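Local coordinates for protein-glutaminase (Chryseobacterium proteolyticum, PDB 2ZK9) that deamidates glutamine side chains in proteins, hydrolysing their amide groups to leave glutamate and release ammonia, at residues D59-F64 with A85-Y90; R45-R50 with N140-S145; Q63-N68 with A129-Y134. One frame throughout, in Å; residues are numbered along the deposited sequence.

Strand 61-66 is common to interactions 1 and 3 and touches interaction 2. Interaction 1 joins it to strand 82-91 and interaction 3 to strand 130-138 in one mixed sheet; they share Gln63 and Phe64, with centres about 16 Å apart. Interaction 2 sets helix 42-55 against 140-145, its centre about 9 Å from that of interaction 1. Those two meet through the salt bridge Asp59 OD1 to Arg50 NE (2.7 Å) and a probable hydrogen bond, Lys62 NZ to Val141 O (2.8 Å); another, Tyr66 OH to Arg144 O (2.6 Å), connects interactions 2 and 3. A sodium ion sits about 9 Å from the Phe64 side chain, and a glycerol about 4 Å from that of Tyr142.

Interaction 1 of 3, residues D59-F64 with A85-Y90; sequences DCEKQF and AILVSY
Ala85 pairs with Gln63 at the start of this antiparallel ladder, which joins strand 82-91 to strand 61-66 in the mixed sheet. Gln63 N donates to Ala85 O at 3.0 Å, while the return bond from Ala85 N to Gln63 O is longer, 3.3 Å. Ile86 comes next, opposite Lys62 in a non-hydrogen-bonded pair. Its CG2 touches Cys60 SG at 3.7 Å and also meets the aliphatic part of Lys62, whose chain bends at its second torsion (chi2 -68°) and lays CD and CE beside that methyl. Beyond it, Lys62 NZ reaches Gly139 O, Val141 O and His47 ND1. Leu87 binds Glu61 both ways: Leu87 N to Glu61 O (2.9 Å) is almost straight at 178°, and Glu61 N returns to Leu87 O (3.0 Å). The two side chains run side by side, bringing Leu87 CD2 to 3.8 Å from Glu61 OE1. Val88, on the opposite face, packs on Leu53 of helix 42-55; in the conformer described its CG2 lies 4.3 Å from Cys60 CB. At Ser89 water takes over: one molecule receives a bond from Ser89 OG and donates to Glu61 OE1 and Leu87 O; another accepts from Ser89 N and lies 2.7 Å from Asp59 O. Ile86 and Val88, with Cys60 just before the strand, thus face helix 42-55, Ile86 and Val88 also helix 8-19, while Glu61, Gln63, Ala85 and Leu87 share the other face. Buried Lys62 NZ, held by two carbonyls and a ring nitrogen, is probably charged, as is the Glu61 carboxylate, which adds a salt bridge to Lys99.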
# COMPACT_ATOMS: atom_id res chain seq x y z
N ASP A 59 10.10 2.10 10.80
CA ASP A 59 9.09 1.10 10.55
C ASP A 59 7.72 1.80 10.54
O ASP A 59 7.62 3.01 10.77
CB ASP A 59 9.19 -0.08 11.51
CG ASP A 59 8.67 -1.41 10.98
OD1 ASP A 59 8.01 -1.42 9.92
OD2 ASP A 59 8.97 -2.46 11.61
N CYS A 60 6.70 1.03 10.26
CA CYS A 60 5.34 1.48 10.19
C CYS A 60 4.42 0.32 10.56
O CYS A 60 4.87 -0.79 10.78
CB CYS A 60 5.03 2.00 8.80
SG CYS A 60 5.26 0.78 7.48
N GLU A 61 3.13 0.66 10.62
CA GLU A 61 2.09 -0.37 10.67
C GLU A 61 1.58 -0.66 9.30
O GLU A 61 1.83 0.09 8.32
CB GLU A 61 0.94 0.14 11.58
CG GLU A 61 1.33 0.14 13.06
CD GLU A 61 0.28 0.85 13.87
OE1 GLU A 61 0.22 2.10 13.83
OE2 GLU A 61 -0.59 0.14 14.50
N LYS A 62 0.79 -1.70 9.15
CA LYS A 62 -0.12 -1.92 8.03
C LYS A 62 -1.52 -1.61 8.52
O LYS A 62 -1.85 -1.93 9.67
CB LYS A 62 -0.08 -3.33 7.49
CG LYS A 62 1.25 -3.85 6.99
CD LYS A 62 1.75 -3.16 5.73
CE LYS A 62 3.14 -3.56 5.34
NZ LYS A 62 3.21 -5.02 5.12
N GLN A 63 -2.37 -1.10 7.63
CA GLN A 63 -3.80 -1.20 7.87
C GLN A 63 -4.39 -2.07 6.75
O GLN A 63 -4.14 -1.82 5.57
CB GLN A 63 -4.51 0.15 7.91
CG GLN A 63 -5.97 0.03 8.31
CD GLN A 63 -6.65 1.33 8.64
OE1 GLN A 63 -7.49 1.82 7.89
NE2 GLN A 63 -6.24 1.97 9.74
N PHE A 64 -5.15 -3.08 7.17
CA PHE A 64 -5.92 -3.93 6.30
C PHE A 64 -7.37 -3.55 6.39
O PHE A 64 -7.89 -3.39 7.49
CB PHE A 64 -5.77 -5.40 6.68
CG PHE A 64 -4.38 -5.95 6.46
CD1 PHE A 64 -4.05 -6.61 5.29
CD2 PHE A 64 -3.38 -5.83 7.42
CE1 PHE A 64 -2.78 -7.09 5.04
CE2 PHE A 64 -2.10 -6.29 7.20
CZ PHE A 64 -1.79 -6.94 6.00
N ALA A 85 -2.36 -0.92 3.00
CA ALA A 85 -1.36 0.09 2.79
C ALA A 85 -0.59 0.30 4.09
O ALA A 85 -0.87 -0.31 5.10
CB ALA A 85 -1.98 1.38 2.25
N ILE A 86 0.44 1.16 4.02
CA ILE A 86 1.22 1.46 5.22
C ILE A 86 0.60 2.60 5.98
O ILE A 86 0.12 3.58 5.40
CB ILE A 86 2.72 1.71 4.89
CG1 ILE A 86 2.97 2.91 3.99
CG2 ILE A 86 3.35 0.43 4.37
CD1 ILE A 86 4.41 3.36 3.99
N LEU A 87 0.62 2.47 7.31
CA LEU A 87 0.07 3.41 8.26
C LEU A 87 1.25 3.95 9.08
O LEU A 87 1.82 3.21 9.89
CB LEU A 87 -0.99 2.75 9.14
CG LEU A 87 -1.65 3.65 10.16
CD1 LEU A 87 -2.53 4.69 9.48
CD2 LEU A 87 -2.42 2.84 11.16
N VAL A 88 1.67 5.17 8.79
CA VAL A 88 2.88 5.77 9.30
C VAL A 88 2.56 6.71 10.46
O VAL A 88 1.63 7.48 10.42
CB VAL A 88 3.57 6.55 8.16
CG1 VAL A 88 4.94 7.10 8.58
CG2 VAL A 88 3.73 5.64 6.95
N SER A 89 3.32 6.58 11.55
CA SER A 89 3.22 7.47 12.66
C SER A 89 4.31 8.51 12.61
O SER A 89 5.45 8.18 12.28
CB SER A 89 3.41 6.70 13.96
OG SER A 89 2.32 5.81 14.21
N TYR A 90 4.00 9.76 12.93
CA TYR A 90 4.96 10.83 12.89
C TYR A 90 4.57 11.88 13.93
O TYR A 90 3.43 11.97 14.34
CB TYR A 90 5.06 11.46 11.47
CG TYR A 90 3.71 12.05 11.11
CD1 TYR A 90 2.67 11.23 10.68
CD2 TYR A 90 3.48 13.41 11.23
CE1 TYR A 90 1.45 11.80 10.37
CE2 TYR A 90 2.26 13.96 10.94
CZ TYR A 90 1.25 13.14 10.50
OH TYR A 90 0.02 13.71 10.22
O HOH W 1 5.73 4.93 11.26
O HOH W 2 2.15 3.57 12.67

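Interaction 2 of 3, residues R45-R50 with N140-S145; sequences RAHKMR and NVYYRS
A first torsion of -168° puts CG of Tyr142 opposite its own backbone N and swings the CD2-CE2 edge of the ring over one face of His47. The imidazole comes to meet it through a chi1 of -139°, off a staggered value. The rings make a T-shaped pair, planes at 62° and centroids 5.1 Å apart, with Tyr142 CD2 3.6 Å from His47 CG. At the edge of the same imidazole lies Asn140 O, 3.5 Å from His47 CE1. One water joins His47 NE2 to Asn140 O, while ND1 is bonded to Lys62 NZ; Tyr142 OH is hydrogen-bonded to Asn158 of helix 157-165. Tyr142 and Tyr143 both face Leu151 in a classic beta bulge, and a bound glycerol, possibly marking a pocket, lies about 4 Å from the Tyr142 side chain. One helical turn on, the chain of Arg50, extended as far as NE, lays its guanidinium flat against the Asn140 backbone, with Asn140 CA 3.5 Å above the centre of the Arg50 group. A salt bridge from NE to Asp59 steers it. A leucine in place of Arg50 would probably leave the Asp59 carboxylate without its charged mate and Asn140 without its flat cover. No hydrogen bond crosses between 45-50 and 140-145; the contact rests on ring and guanidinium packing and one bridging water, and partners on both imidazole nitrogens are likely to limit rotation of the His47 ring.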
# COMPACT_ATOMS: atom_id res chain seq x y z
N ARG A 45 2.94 -4.13 -2.85
CA ARG A 45 3.21 -2.69 -2.86
C ARG A 45 3.46 -2.17 -1.45
O ARG A 45 4.34 -1.37 -1.22
CB ARG A 45 2.10 -1.92 -3.56
CG ARG A 45 1.82 -2.32 -5.00
CD ARG A 45 1.02 -1.32 -5.76
NE ARG A 45 -0.29 -0.96 -5.16
CZ ARG A 45 -1.39 -1.67 -5.31
NH1 ARG A 45 -1.45 -2.77 -6.02
NH2 ARG A 45 -2.53 -1.27 -4.71
N ALA A 46 2.63 -2.63 -0.50
CA ALA A 46 2.75 -2.15 0.88
C ALA A 46 4.05 -2.57 1.50
O ALA A 46 4.72 -1.81 2.20
CB ALA A 46 1.56 -2.60 1.70
N HIS A 47 4.48 -3.83 1.25
CA HIS A 47 5.71 -4.30 1.85
C HIS A 47 6.93 -3.61 1.24
O HIS A 47 7.93 -3.40 1.93
CB HIS A 47 5.79 -5.83 1.72
CG HIS A 47 6.30 -6.51 2.95
ND1 HIS A 47 5.81 -6.24 4.14
CD2 HIS A 47 7.21 -7.51 3.15
CE1 HIS A 47 6.32 -7.01 5.07
NE2 HIS A 47 7.21 -7.78 4.48
N LYS A 48 6.84 -3.26 -0.03
CA LYS A 48 7.92 -2.52 -0.68
C LYS A 48 8.00 -1.09 -0.17
O LYS A 48 9.09 -0.55 0.06
CB LYS A 48 7.76 -2.55 -2.19
CG LYS A 48 8.98 -2.13 -2.97
CD LYS A 48 10.14 -3.11 -2.89
CE LYS A 48 11.26 -2.75 -3.81
NZ LYS A 48 12.44 -3.61 -3.66
N MET A 49 6.84 -0.46 0.06
CA MET A 49 6.85 0.86 0.72
C MET A 49 7.50 0.79 2.08
O MET A 49 8.27 1.67 2.46
CB MET A 49 5.43 1.41 0.85
CG MET A 49 4.80 1.78 -0.49
SD MET A 49 3.29 2.77 -0.30
CE MET A 49 2.08 1.53 0.15
N ARG A 50 7.19 -0.26 2.84
CA ARG A 50 7.81 -0.46 4.15
C ARG A 50 9.31 -0.62 4.03
O ARG A 50 10.04 -0.08 4.85
CB ARG A 50 7.18 -1.64 4.86
CG ARG A 50 7.91 -1.98 6.15
CD ARG A 50 7.16 -3.06 6.88
NE ARG A 50 7.87 -3.45 8.14
CZ ARG A 50 8.66 -4.46 8.26
NH1 ARG A 50 8.91 -5.34 7.27
NH2 ARG A 50 9.23 -4.69 9.47
N ASN A 140 5.54 -5.57 9.74
CA ASN A 140 6.16 -6.80 9.21
C ASN A 140 5.13 -7.81 8.73
O ASN A 140 5.51 -8.75 8.03
CB ASN A 140 7.18 -7.39 10.15
CG ASN A 140 6.67 -8.07 11.36
OD1 ASN A 140 7.46 -8.95 11.88
ND2 ASN A 140 5.55 -7.76 11.83
N VAL A 141 3.86 -7.66 9.07
CA VAL A 141 2.85 -8.55 8.56
C VAL A 141 2.64 -8.29 7.08
O VAL A 141 2.31 -7.17 6.66
CB VAL A 141 1.53 -8.38 9.35
CG1 VAL A 141 0.44 -9.21 8.72
CG2 VAL A 141 1.75 -8.75 10.82
N TYR A 142 2.78 -9.32 6.28
CA TYR A 142 2.58 -9.22 4.83
C TYR A 142 1.12 -9.32 4.47
O TYR A 142 0.61 -8.56 3.61
CB TYR A 142 3.34 -10.33 4.18
CG TYR A 142 3.53 -10.29 2.65
CD1 TYR A 142 3.28 -11.40 1.91
CD2 TYR A 142 4.01 -9.16 2.00
CE1 TYR A 142 3.48 -11.41 0.52
CE2 TYR A 142 4.26 -9.16 0.67
CZ TYR A 142 4.00 -10.29 -0.07
OH TYR A 142 4.29 -10.24 -1.43
N TYR A 143 0.40 -10.24 5.09
CA TYR A 143 -1.04 -10.41 4.89
C TYR A 143 -1.65 -10.86 6.23
O TYR A 143 -1.09 -11.68 6.93
CB TYR A 143 -1.38 -11.40 3.80
CG TYR A 143 -2.85 -11.68 3.66
CD1 TYR A 143 -3.74 -10.68 3.18
CD2 TYR A 143 -3.42 -12.86 4.11
CE1 TYR A 143 -5.10 -10.90 3.10
CE2 TYR A 143 -4.76 -13.10 4.02
CZ TYR A 143 -5.60 -12.12 3.51
OH TYR A 143 -6.95 -12.41 3.46
N ARG A 144 -2.84 -10.33 6.49
CA ARG A 144 -3.67 -10.64 7.64
C ARG A 144 -5.03 -11.10 7.15
O ARG A 144 -5.71 -10.32 6.47
CB ARG A 144 -3.89 -9.42 8.54
CG ARG A 144 -4.91 -9.68 9.64
CD ARG A 144 -5.15 -8.45 10.50
NE ARG A 144 -6.06 -8.71 11.62
CZ ARG A 144 -7.38 -8.76 11.53
NH1 ARG A 144 -7.99 -8.59 10.39
NH2 ARG A 144 -8.11 -8.98 12.61
N SER A 145 -5.40 -12.33 7.47
CA SER A 145 -6.73 -12.78 7.07
C SER A 145 -7.80 -12.13 7.92
O SER A 145 -7.51 -11.64 9.00
CB SER A 145 -6.78 -14.32 7.23
OG SER A 145 -6.88 -14.62 8.60
O HOH W 3 7.55 -9.78 6.57

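Interaction 3 of 3, residues Q63-N68 with A129-Y134; sequences QFVYGN and ASVSSY
Tyr66 O accepts from two backbone N-H groups of the facing strand, Ser132 N at 2.8 Å and Ser133 N in a weak bond at 3.4 Å; in the conformer described Ser132 OG lies 3.0 Å from Tyr66 O, a weak and doubtful third. Two successive residues thus face one, which is a classic beta bulge in the antiparallel pairing of strand 61-66 with strand 130-138. Tyr66 N answers with a bond to Ser133 O (2.9 Å). Ser133 OG approaches the Tyr66 ring obliquely, 3.3 Å from Tyr66 CD2, and the phenol OH runs on to Arg144 O. Past the bulge the register shifts by one, so Gly67 faces Val131. A side chain at Gly67 would collide with Ser130 O, and its phi and psi would press any CB against the preceding carbonyl; Gly67 CA instead offers a C-H to Ser130 O. Asn68 and Ser130 close the ladder with a good bond from Ser130 N to Asn68 O (2.9 Å) and a weak, bent one back from Asn68 N (125° at the hydrogen). A water bridges Asn68 ND2 and Ser130 OG at this more exposed end. At the other end of the ladder, buried Val65 and exposed Tyr134 form a close non-hydrogen-bonded pair, and Tyr134 CA presents a C-H to Phe64 O at 3.1 Å. In the conformer described, the Tyr134 ring, with CG set between the backbone N and carbonyl carbon (chi1 76°), comes obliquely against the carboxamide of Gln63, the planes 43° apart. That amide is fixed by Asn136, Asp114 and Arg118, and Arg118 also makes a cation-pi contact with the ring. On the Val65 face, beside Trp117, Val65 CG2 touches Val131 CG1 at 3.8 Å.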
# COMPACT_ATOMS: atom_id res chain seq x y z
N GLN A 63 -2.37 -1.10 7.63
CA GLN A 63 -3.80 -1.20 7.87
C GLN A 63 -4.39 -2.07 6.75
O GLN A 63 -4.14 -1.82 5.57
CB GLN A 63 -4.51 0.15 7.91
CG GLN A 63 -5.97 0.03 8.31
CD GLN A 63 -6.65 1.33 8.64
OE1 GLN A 63 -7.49 1.82 7.89
NE2 GLN A 63 -6.24 1.97 9.74
N PHE A 64 -5.15 -3.08 7.17
CA PHE A 64 -5.92 -3.93 6.30
C PHE A 64 -7.37 -3.55 6.39
O PHE A 64 -7.89 -3.39 7.49
CB PHE A 64 -5.77 -5.40 6.68
CG PHE A 64 -4.38 -5.95 6.46
CD1 PHE A 64 -4.05 -6.61 5.29
CD2 PHE A 64 -3.38 -5.83 7.42
CE1 PHE A 64 -2.78 -7.09 5.04
CE2 PHE A 64 -2.10 -6.29 7.20
CZ PHE A 64 -1.79 -6.94 6.00
N VAL A 65 -8.05 -3.43 5.25
CA VAL A 65 -9.48 -3.18 5.23
C VAL A 65 -10.13 -4.28 4.41
O VAL A 65 -9.54 -4.72 3.42
CB VAL A 65 -9.77 -1.74 4.68
CG1 VAL A 65 -9.25 -1.49 3.30
CG2 VAL A 65 -11.27 -1.46 4.72
N TYR A 66 -11.29 -4.72 4.81
CA TYR A 66 -11.96 -5.86 4.26
C TYR A 66 -13.42 -5.52 3.93
O TYR A 66 -14.01 -4.75 4.65
CB TYR A 66 -11.99 -7.04 5.25
CG TYR A 66 -10.64 -7.40 5.83
CD1 TYR A 66 -9.84 -8.35 5.26
CD2 TYR A 66 -10.17 -6.75 6.96
CE1 TYR A 66 -8.58 -8.67 5.80
CE2 TYR A 66 -8.95 -7.07 7.48
CZ TYR A 66 -8.15 -8.02 6.91
OH TYR A 66 -6.94 -8.32 7.52
N GLY A 67 -13.96 -6.11 2.86
CA GLY A 67 -15.35 -5.88 2.57
C GLY A 67 -15.69 -6.11 1.15
O GLY A 67 -14.97 -6.77 0.43
N ASN A 68 -16.80 -5.50 0.74
CA ASN A 68 -17.19 -5.40 -0.66
C ASN A 68 -16.54 -4.11 -1.17
O ASN A 68 -17.17 -3.05 -1.19
CB ASN A 68 -18.70 -5.34 -0.77
CG ASN A 68 -19.17 -5.17 -2.19
OD1 ASN A 68 -18.48 -5.56 -3.13
ND2 ASN A 68 -20.32 -4.58 -2.37
N ALA A 129 -20.73 -0.71 -2.37
CA ALA A 129 -19.48 -0.94 -1.69
C ALA A 129 -19.66 -0.78 -0.19
O ALA A 129 -20.44 0.07 0.23
CB ALA A 129 -18.42 0.02 -2.20
N SER A 130 -18.95 -1.56 0.60
CA SER A 130 -19.03 -1.44 2.04
C SER A 130 -17.80 -2.07 2.70
O SER A 130 -17.22 -3.02 2.18
CB SER A 130 -20.28 -2.12 2.61
OG SER A 130 -20.36 -3.47 2.26
N VAL A 131 -17.43 -1.53 3.85
CA VAL A 131 -16.37 -2.07 4.71
C VAL A 131 -17.00 -3.02 5.73
O VAL A 131 -17.92 -2.65 6.42
CB VAL A 131 -15.61 -0.96 5.42
CG1 VAL A 131 -14.66 -1.52 6.47
CG2 VAL A 131 -14.85 -0.05 4.44
N SER A 132 -16.48 -4.24 5.81
CA SER A 132 -16.93 -5.20 6.80
C SER A 132 -16.07 -5.11 8.06
O SER A 132 -16.58 -5.26 9.19
CB SER A 132 -16.91 -6.64 6.33
OG SER A 132 -15.66 -7.02 5.80
N SER A 133 -14.76 -4.85 7.96
CA SER A 133 -13.90 -4.67 9.11
C SER A 133 -12.59 -4.02 8.63
O SER A 133 -12.31 -3.96 7.45
CB SER A 133 -13.55 -5.99 9.81
OG SER A 133 -12.75 -6.81 9.00
N TYR A 134 -11.79 -3.58 9.59
CA TYR A 134 -10.42 -3.15 9.31
C TYR A 134 -9.56 -3.46 10.52
O TYR A 134 -10.09 -3.60 11.64
CB TYR A 134 -10.29 -1.69 8.90
CG TYR A 134 -10.40 -0.68 9.97
CD1 TYR A 134 -11.68 -0.25 10.36
CD2 TYR A 134 -9.32 -0.13 10.64
CE1 TYR A 134 -11.82 0.68 11.35
CE2 TYR A 134 -9.45 0.82 11.64
CZ TYR A 134 -10.74 1.22 12.00
OH TYR A 134 -10.97 2.14 12.97
O HOH W 4 -21.86 -3.56 -0.07
O HOH W 5 -18.97 -5.52 3.34